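Local coordinates for protein fimbrial subunit CupB6 (Pseudomonas aeruginosa, PDB 5CYL) that probably forms the adhesive tip of a chaperone-usher pilus, with a likely role in attachment and biofilm formation, at residues G282-I296 / D313-A325. Sequence-based numbering, arbitrary orientation.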
ATOM      1  N   GLY A 282     -24.683 -31.693 -27.233  1.00 37.28           N
ATOM      2  CA  GLY A 282     -24.735 -32.456 -25.968  1.00 38.05           C
ATOM      3  C   GLY A 282     -23.412 -32.516 -25.226  1.00 38.38           C
ATOM      4  O   GLY A 282     -23.181 -33.425 -24.432  1.00 39.25           O
ATOM      5  N   PHE A 283     -22.551 -31.550 -25.509  1.00 36.67           N
ATOM      6  CA  PHE A 283     -21.251 -31.488 -24.901  1.00 36.44           C
ATOM      7  C   PHE A 283     -20.980 -30.098 -24.418  1.00 35.31           C
ATOM      8  O   PHE A 283     -21.548 -29.132 -24.913  1.00 34.87           O
ATOM      9  CB  PHE A 283     -20.158 -31.900 -25.898  1.00 37.08           C
ATOM     10  CG  PHE A 283     -20.213 -33.343 -26.274  1.00 38.21           C
ATOM     11  CD1 PHE A 283     -21.059 -33.781 -27.280  1.00 39.29           C
ATOM     12  CD2 PHE A 283     -19.431 -34.269 -25.603  1.00 40.27           C
ATOM     13  CE1 PHE A 283     -21.118 -35.125 -27.606  1.00 42.82           C
ATOM     14  CE2 PHE A 283     -19.484 -35.626 -25.906  1.00 40.89           C
ATOM     15  CZ  PHE A 283     -20.320 -36.054 -26.922  1.00 43.75           C
ATOM     16  N   GLY A 284     -20.069 -30.016 -23.472  1.00 33.19           N
ATOM     17  CA  GLY A 284     -19.619 -28.741 -22.996  1.00 32.76           C
ATOM     18  C   GLY A 284     -18.164 -28.816 -22.671  1.00 33.23           C
ATOM     19  O   GLY A 284     -17.536 -29.879 -22.831  1.00 35.65           O
ATOM     20  N   ILE A 285     -17.630 -27.711 -22.170  1.00 31.89           N
ATOM     21  CA  ILE A 285     -16.241 -27.674 -21.714  1.00 31.60           C
ATOM     22  C   ILE A 285     -16.165 -27.422 -20.188  1.00 31.12           C
ATOM     23  O   ILE A 285     -16.883 -26.571 -19.659  1.00 28.96           O
ATOM     24  CB  ILE A 285     -15.491 -26.600 -22.481  1.00 31.50           C
ATOM     25  CG1 ILE A 285     -15.337 -27.024 -23.919  1.00 31.35           C
ATOM     26  CG2 ILE A 285     -14.115 -26.404 -21.909  1.00 33.64           C
ATOM     27  CD1 ILE A 285     -14.972 -25.892 -24.819  1.00 32.09           C
ATOM     28  N   VAL A 286     -15.333 -28.176 -19.478  1.00 28.48           N
ATOM     29  CA  VAL A 286     -15.083 -27.876 -18.062  1.00 29.60           C
ATOM     30  C   VAL A 286     -13.640 -27.427 -17.815  1.00 30.37           C
ATOM     31  O   VAL A 286     -12.720 -28.037 -18.331  1.00 37.09           O
ATOM     32  CB  VAL A 286     -15.432 -29.049 -17.129  1.00 28.46           C
ATOM     33  CG1 VAL A 286     -16.934 -29.153 -16.974  1.00 29.02           C
ATOM     34  CG2 VAL A 286     -14.863 -30.338 -17.641  1.00 28.57           C
ATOM     35  N   VAL A 287     -13.432 -26.398 -16.991  1.00 27.07           N
ATOM     36  CA  VAL A 287     -12.087 -25.943 -16.662  1.00 25.23           C
ATOM     37  C   VAL A 287     -11.825 -26.052 -15.174  1.00 26.80           C
ATOM     38  O   VAL A 287     -12.575 -25.509 -14.333  1.00 28.77           O
ATOM     39  CB  VAL A 287     -11.859 -24.500 -17.076  1.00 24.71           C
ATOM     40  CG1 VAL A 287     -10.378 -24.151 -17.012  1.00 26.31           C
ATOM     41  CG2 VAL A 287     -12.388 -24.292 -18.466  1.00 25.19           C
ATOM     42  N   LYS A 288     -10.727 -26.722 -14.842  1.00 25.89           N
ATOM     43  CA  LYS A 288     -10.409 -26.964 -13.458  1.00 26.67           C
ATOM     44  C   LYS A 288      -9.294 -26.043 -12.905  1.00 29.19           C
ATOM     45  O   LYS A 288      -8.212 -25.966 -13.473  1.00 32.23           O
ATOM     46  CB  LYS A 288     -10.042 -28.409 -13.305  1.00 25.61           C
ATOM     47  CG  LYS A 288      -9.695 -28.727 -11.890  1.00 26.82           C
ATOM     48  CD  LYS A 288      -8.870 -29.976 -11.909  1.00 28.32           C
ATOM     49  CE  LYS A 288      -8.781 -30.511 -10.523  1.00 30.75           C
ATOM     50  NZ  LYS A 288      -8.049 -31.803 -10.485  1.00 33.09           N
ATOM     51  N   ASN A 289      -9.584 -25.369 -11.785  1.00 29.76           N
ATOM     52  CA  ASN A 289      -8.662 -24.460 -11.099  1.00 27.72           C
ATOM     53  C   ASN A 289      -7.638 -25.313 -10.346  1.00 29.33           C
ATOM     54  O   ASN A 289      -7.986 -26.105  -9.482  1.00 28.92           O
ATOM     55  CB  ASN A 289      -9.447 -23.510 -10.179  1.00 27.27           C
ATOM     56  CG  ASN A 289      -8.568 -22.605  -9.305  1.00 28.81           C
ATOM     57  OD1 ASN A 289      -7.464 -22.966  -8.866  1.00 32.89           O
ATOM     58  ND2 ASN A 289      -9.080 -21.433  -9.014  1.00 28.42           N
ATOM     59  N   GLY A 290      -6.369 -25.132 -10.706  1.00 29.56           N
ATOM     60  CA  GLY A 290      -5.275 -25.927 -10.156  1.00 28.11           C
ATOM     61  C   GLY A 290      -5.072 -25.705  -8.675  1.00 29.23           C
ATOM     62  O   GLY A 290      -4.745 -26.651  -7.943  1.00 27.30           O
ATOM     63  N   LEU A 291      -5.277 -24.460  -8.237  1.00 28.14           N
ATOM     64  CA  LEU A 291      -5.063 -24.097  -6.825  1.00 27.59           C
ATOM     65  C   LEU A 291      -6.171 -24.670  -5.933  1.00 28.30           C
ATOM     66  O   LEU A 291      -5.928 -25.417  -4.990  1.00 26.93           O
ATOM     67  CB  LEU A 291      -4.984 -22.589  -6.687  1.00 26.87           C
ATOM     68  CG  LEU A 291      -4.096 -21.901  -7.731  1.00 28.26           C
ATOM     69  CD1 LEU A 291      -4.364 -20.415  -7.688  1.00 30.11           C
ATOM     70  CD2 LEU A 291      -2.617 -22.166  -7.532  1.00 26.75           C
ATOM     71  N   ASP A 292      -7.413 -24.344  -6.248  1.00 30.06           N
ATOM     72  CA  ASP A 292      -8.482 -24.774  -5.357  1.00 33.43           C
ATOM     73  C   ASP A 292      -9.009 -26.134  -5.749  1.00 36.48           C
ATOM     74  O   ASP A 292      -9.664 -26.770  -4.959  1.00 38.85           O
ATOM     75  CB  ASP A 292      -9.566 -23.723  -5.119  1.00 35.01           C
ATOM     76  CG  ASP A 292     -10.388 -23.421  -6.316  1.00 39.22           C
ATOM     77  OD1 ASP A 292     -10.245 -24.122  -7.326  1.00 38.94           O
ATOM     78  OD2 ASP A 292     -11.236 -22.491  -6.276  1.00 41.75           O
ATOM     79  N   GLN A 293      -8.640 -26.607  -6.934  1.00 35.88           N
ATOM     80  CA  GLN A 293      -9.023 -27.942  -7.394  1.00 34.80           C
ATOM     81  C   GLN A 293     -10.499 -28.055  -7.750  1.00 35.37           C
ATOM     82  O   GLN A 293     -11.022 -29.137  -7.797  1.00 35.63           O
ATOM     83  CB  GLN A 293      -8.606 -29.023  -6.383  1.00 32.90           C
ATOM     84  CG  GLN A 293      -7.098 -29.134  -6.325  1.00 37.85           C
ATOM     85  CD  GLN A 293      -6.531 -29.995  -7.460  1.00 38.46           C
ATOM     86  OE1 GLN A 293      -6.680 -31.208  -7.438  1.00 41.34           O
ATOM     87  NE2 GLN A 293      -5.878 -29.376  -8.429  1.00 34.16           N
ATOM     88  N   GLN A 294     -11.164 -26.938  -7.982  1.00 35.27           N
ATOM     89  CA  GLN A 294     -12.589 -26.937  -8.261  1.00 33.66           C
ATOM     90  C   GLN A 294     -12.774 -26.417  -9.657  1.00 33.22           C
ATOM     91  O   GLN A 294     -11.955 -25.639 -10.133  1.00 36.49           O
ATOM     92  CB  GLN A 294     -13.347 -26.071  -7.255  1.00 31.11           C
ATOM     93  CG  GLN A 294     -13.021 -26.373  -5.805  1.00 32.71           C
ATOM     94  CD  GLN A 294     -13.472 -27.726  -5.379  1.00 33.30           C
ATOM     95  OE1 GLN A 294     -14.611 -28.073  -5.606  1.00 37.33           O
ATOM     96  NE2 GLN A 294     -12.573 -28.515  -4.800  1.00 34.89           N
ATOM     97  N   ARG A 295     -13.844 -26.835 -10.302  1.00 29.49           N
ATOM     98  CA  ARG A 295     -14.125 -26.355 -11.626  1.00 28.06           C
ATOM     99  C   ARG A 295     -14.553 -24.900 -11.571  1.00 30.85           C
ATOM    100  O   ARG A 295     -15.388 -24.518 -10.737  1.00 34.82           O
ATOM    101  CB  ARG A 295     -15.231 -27.190 -12.265  1.00 24.65           C
ATOM    102  CG  ARG A 295     -14.780 -28.565 -12.669  1.00 22.18           C
ATOM    103  CD  ARG A 295     -15.925 -29.394 -13.133  1.00 21.79           C
ATOM    104  NE  ARG A 295     -15.409 -30.679 -13.582  1.00 23.08           N
ATOM    105  CZ  ARG A 295     -16.148 -31.722 -13.950  1.00 22.59           C
ATOM    106  NH1 ARG A 295     -17.467 -31.638 -13.978  1.00 22.24           N
ATOM    107  NH2 ARG A 295     -15.569 -32.864 -14.303  1.00 21.10           N
ATOM    108  N   ILE A 296     -13.990 -24.091 -12.458  1.00 32.05           N
ATOM    109  CA  ILE A 296     -14.373 -22.690 -12.585  1.00 33.61           C
ATOM    110  C   ILE A 296     -15.864 -22.521 -12.892  1.00 34.64           C
ATOM    111  O   ILE A 296     -16.421 -23.293 -13.684  1.00 40.22           O
ATOM    112  CB  ILE A 296     -13.542 -22.059 -13.724  1.00 34.54           C
ATOM    113  CG1 ILE A 296     -12.072 -22.034 -13.341  1.00 33.20           C
ATOM    114  CG2 ILE A 296     -14.016 -20.640 -14.096  1.00 37.47           C
ATOM    115  CD1 ILE A 296     -11.724 -21.200 -12.106  1.00 28.72           C
ATOM    116  N   ASP A 313      -0.324 -15.848 -11.452  1.00 37.71           N
ATOM    117  CA  ASP A 313      -0.924 -16.762 -12.422  1.00 40.11           C
ATOM    118  C   ASP A 313      -2.058 -17.610 -11.846  1.00 41.41           C
ATOM    119  O   ASP A 313      -2.126 -17.847 -10.649  1.00 41.98           O
ATOM    120  CB  ASP A 313       0.138 -17.679 -13.032  1.00 40.71           C
ATOM    121  CG  ASP A 313       0.515 -18.806 -12.116  1.00 42.05           C
ATOM    122  OD1 ASP A 313       1.002 -18.527 -10.988  1.00 43.96           O
ATOM    123  OD2 ASP A 313       0.314 -19.971 -12.515  1.00 43.97           O
ATOM    124  N   LEU A 314      -2.945 -18.057 -12.719  1.00 38.38           N
ATOM    125  CA  LEU A 314      -3.903 -19.085 -12.354  1.00 35.10           C
ATOM    126  C   LEU A 314      -3.646 -20.328 -13.200  1.00 34.27           C
ATOM    127  O   LEU A 314      -3.762 -20.277 -14.428  1.00 34.89           O
ATOM    128  CB  LEU A 314      -5.339 -18.597 -12.557  1.00 34.47           C
ATOM    129  CG  LEU A 314      -6.423 -19.520 -12.013  1.00 34.74           C
ATOM    130  CD1 LEU A 314      -6.299 -19.676 -10.521  1.00 33.20           C
ATOM    131  CD2 LEU A 314      -7.802 -18.996 -12.381  1.00 32.68           C
ATOM    132  N   PRO A 315      -3.285 -21.436 -12.562  1.00 31.96           N
ATOM    133  CA  PRO A 315      -3.101 -22.684 -13.297  1.00 31.68           C
ATOM    134  C   PRO A 315      -4.447 -23.306 -13.676  1.00 34.71           C
ATOM    135  O   PRO A 315      -5.349 -23.368 -12.846  1.00 34.37           O
ATOM    136  CB  PRO A 315      -2.329 -23.569 -12.327  1.00 30.90           C
ATOM    137  CG  PRO A 315      -2.613 -22.991 -10.960  1.00 34.11           C
ATOM    138  CD  PRO A 315      -2.717 -21.502 -11.209  1.00 33.53           C
ATOM    139  N   LEU A 316      -4.583 -23.742 -14.921  1.00 32.01           N
ATOM    140  CA  LEU A 316      -5.851 -24.260 -15.413  1.00 30.13           C
ATOM    141  C   LEU A 316      -5.693 -25.493 -16.294  1.00 31.82           C
ATOM    142  O   LEU A 316      -4.673 -25.674 -16.948  1.00 36.64           O
ATOM    143  CB  LEU A 316      -6.604 -23.178 -16.188  1.00 28.43           C
ATOM    144  CG  LEU A 316      -7.045 -21.927 -15.437  1.00 28.44           C
ATOM    145  CD1 LEU A 316      -7.427 -20.814 -16.397  1.00 27.65           C
ATOM    146  CD2 LEU A 316      -8.216 -22.209 -14.517  1.00 27.35           C
ATOM    147  N   SER A 317      -6.720 -26.330 -16.303  1.00 31.52           N
ATOM    148  CA  SER A 317      -6.811 -27.459 -17.222  1.00 32.67           C
ATOM    149  C   SER A 317      -8.224 -27.522 -17.788  1.00 32.88           C
ATOM    150  O   SER A 317      -9.188 -27.188 -17.115  1.00 39.01           O
ATOM    151  CB  SER A 317      -6.429 -28.774 -16.533  1.00 31.97           C
ATOM    152  OG  SER A 317      -7.502 -29.262 -15.764  1.00 33.74           O
ATOM    153  N   ALA A 318      -8.349 -27.947 -19.030  1.00 30.76           N
ATOM    154  CA  ALA A 318      -9.648 -27.977 -19.704  1.00 30.43           C
ATOM    155  C   ALA A 318      -9.921 -29.298 -20.426  1.00 30.47           C
ATOM    156  O   ALA A 318      -8.995 -29.968 -20.873  1.00 31.18           O
ATOM    157  CB  ALA A 318      -9.760 -26.814 -20.668  1.00 28.50           C
ATOM    158  N   ALA A 319     -11.195 -29.656 -20.508  1.00 28.01           N
ATOM    159  CA  ALA A 319     -11.608 -30.869 -21.209  1.00 26.58           C
ATOM    160  C   ALA A 319     -13.039 -30.757 -21.672  1.00 28.51           C
ATOM    161  O   ALA A 319     -13.798 -29.895 -21.211  1.00 31.33           O
ATOM    162  CB  ALA A 319     -11.425 -32.106 -20.353  1.00 23.77           C
ATOM    163  N   TYR A 320     -13.389 -31.591 -22.641  1.00 29.38           N
ATOM    164  CA  TYR A 320     -14.786 -31.762 -23.045  1.00 29.65           C
ATOM    165  C   TYR A 320     -15.555 -32.567 -21.993  1.00 30.72           C
ATOM    166  O   TYR A 320     -15.022 -33.503 -21.392  1.00 30.75           O
ATOM    167  CB  TYR A 320     -14.835 -32.478 -24.382  1.00 29.79           C
ATOM    168  CG  TYR A 320     -14.476 -31.565 -25.515  1.00 29.95           C
ATOM    169  CD1 TYR A 320     -15.258 -30.434 -25.785  1.00 29.93           C
ATOM    170  CD2 TYR A 320     -13.378 -31.813 -26.313  1.00 28.63           C
ATOM    171  CE1 TYR A 320     -14.951 -29.574 -26.822  1.00 31.55           C
ATOM    172  CE2 TYR A 320     -13.038 -30.950 -27.351  1.00 30.31           C
ATOM    173  CZ  TYR A 320     -13.818 -29.837 -27.601  1.00 32.78           C
ATOM    174  OH  TYR A 320     -13.531 -28.988 -28.669  1.00 36.13           O
ATOM    175  N   ILE A 321     -16.807 -32.207 -21.773  1.00 29.91           N
ATOM    176  CA  ILE A 321     -17.661 -32.996 -20.883  1.00 29.03           C
ATOM    177  C   ILE A 321     -18.932 -33.359 -21.610  1.00 30.47           C
ATOM    178  O   ILE A 321     -19.462 -32.548 -22.384  1.00 31.72           O
ATOM    179  CB  ILE A 321     -17.992 -32.239 -19.590  1.00 27.15           C
ATOM    180  CG1 ILE A 321     -18.549 -33.199 -18.536  1.00 26.20           C
ATOM    181  CG2 ILE A 321     -18.928 -31.074 -19.885  1.00 25.42           C
ATOM    182  CD1 ILE A 321     -18.872 -32.563 -17.204  1.00 25.81           C
ATOM    183  N   ARG A 322     -19.433 -34.556 -21.385  1.00 31.50           N
ATOM    184  CA  ARG A 322     -20.686 -34.931 -22.020  1.00 33.65           C
ATOM    185  C   ARG A 322     -21.911 -34.544 -21.202  1.00 34.46           C
ATOM    186  O   ARG A 322     -22.108 -35.031 -20.086  1.00 34.80           O
ATOM    187  CB  ARG A 322     -20.688 -36.413 -22.260  1.00 35.53           C
ATOM    188  CG  ARG A 322     -21.976 -36.908 -22.877  1.00 35.70           C
ATOM    189  CD  ARG A 322     -22.146 -38.383 -22.625  1.00 34.48           C
ATOM    190  NE  ARG A 322     -23.509 -38.802 -22.841  1.00 33.58           N
ATOM    191  CZ  ARG A 322     -23.876 -40.063 -22.987  1.00 35.08           C
ATOM    192  NH1 ARG A 322     -22.972 -41.044 -22.920  1.00 34.23           N
ATOM    193  NH2 ARG A 322     -25.153 -40.344 -23.184  1.00 34.24           N
ATOM    194  N   ILE A 323     -22.754 -33.696 -21.757  1.00 35.39           N
ATOM    195  CA  ILE A 323     -23.959 -33.335 -21.009  1.00 37.30           C
ATOM    196  C   ILE A 323     -25.254 -33.959 -21.530  1.00 40.60           C
ATOM    197  O   ILE A 323     -26.171 -34.077 -20.738  1.00 46.81           O
ATOM    198  CB  ILE A 323     -24.136 -31.825 -20.834  1.00 33.45           C
ATOM    199  CG1 ILE A 323     -24.411 -31.249 -22.220  1.00 34.09           C
ATOM    200  CG2 ILE A 323     -22.925 -31.257 -20.089  1.00 31.86           C
ATOM    201  CD1 ILE A 323     -24.288 -29.754 -22.395  1.00 37.10           C
ATOM    202  N   GLY A 324     -25.327 -34.382 -22.797  1.00 38.74           N
ATOM    203  CA  GLY A 324     -26.580 -34.941 -23.332  1.00 39.63           C
ATOM    204  C   GLY A 324     -26.920 -36.392 -22.980  1.00 45.29           C
ATOM    205  O   GLY A 324     -26.065 -37.240 -22.753  1.00 44.98           O
ATOM    206  N   ALA A 325     -28.200 -36.712 -22.975  1.00 51.42           N
ATOM    207  CA  ALA A 325     -28.598 -38.136 -22.913  1.00 54.36           C
ATOM    208  C   ALA A 325     -28.446 -38.810 -24.294  1.00 55.67           C
ATOM    209  O   ALA A 325     -28.117 -38.140 -25.293  1.00 50.43           O
ATOM    210  CB  ALA A 325     -30.030 -38.234 -22.410  1.00 56.57           C
TER
HETATM  211  O   HOH W   1      -5.927 -27.633 -13.568  1.00 59.38           O
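I321 lies across the bare stretch of backbone at G284, and its two arms fill different hollows of strand 283-289. CG2 settles over the peptide, 3.5 Å from G284 O, where glycine offers no side chain. With CG1 anti to the backbone N (chi1 -165°), CD1 extends to V286, touching CG1 of that valine at 3.9 Å; R295 comes back over the same spot, its NH1 3.6 Å from I321 CD1 and V286 CG1 under one face of its guanidinium, offset toward the rim. Beneath these side chains the two strands pair antiparallel, with reciprocal backbone bonds at G284-I321, V286-A319 and K288-S317; a single further bond, G290 N to P315 O, follows just past the end of strand 283-289.

On the other face, I285 and Y320 run side by side, the isoleucine CG1 3.9 Å from Y320 CE1. Farther along, L316 CD2 abuts V287 CG1 and I296 CG1, sitting in the notch beside them, while A318 CB meets V287 CG2 at 4.3 Å. At one end L291 crosses the P315 ring, CD2 to CG 3.5 Å, and its other methyl meets L314. N289 OD1 takes the backbone N of D292 in an Asx motif that helps shape the turn. At the other end G282 O receives I323 N and G324 N from the same face of its plane, and R322 grips G324 O side-on with NE and NH2 while its NH1 bonds F229 O.

This pair belongs to the C-terminal, fimbrial-family domain, consistent with a pilin-like immunoglobulin fold. Strand 311-322 runs between 283-289 and 239-245, bonding A318 to R239 and L316 to F241. The face bearing I285, A318 and Y320 packs on L221 of strand 215-225, and F356 of strand 352-361 covers I285, V287 and A318.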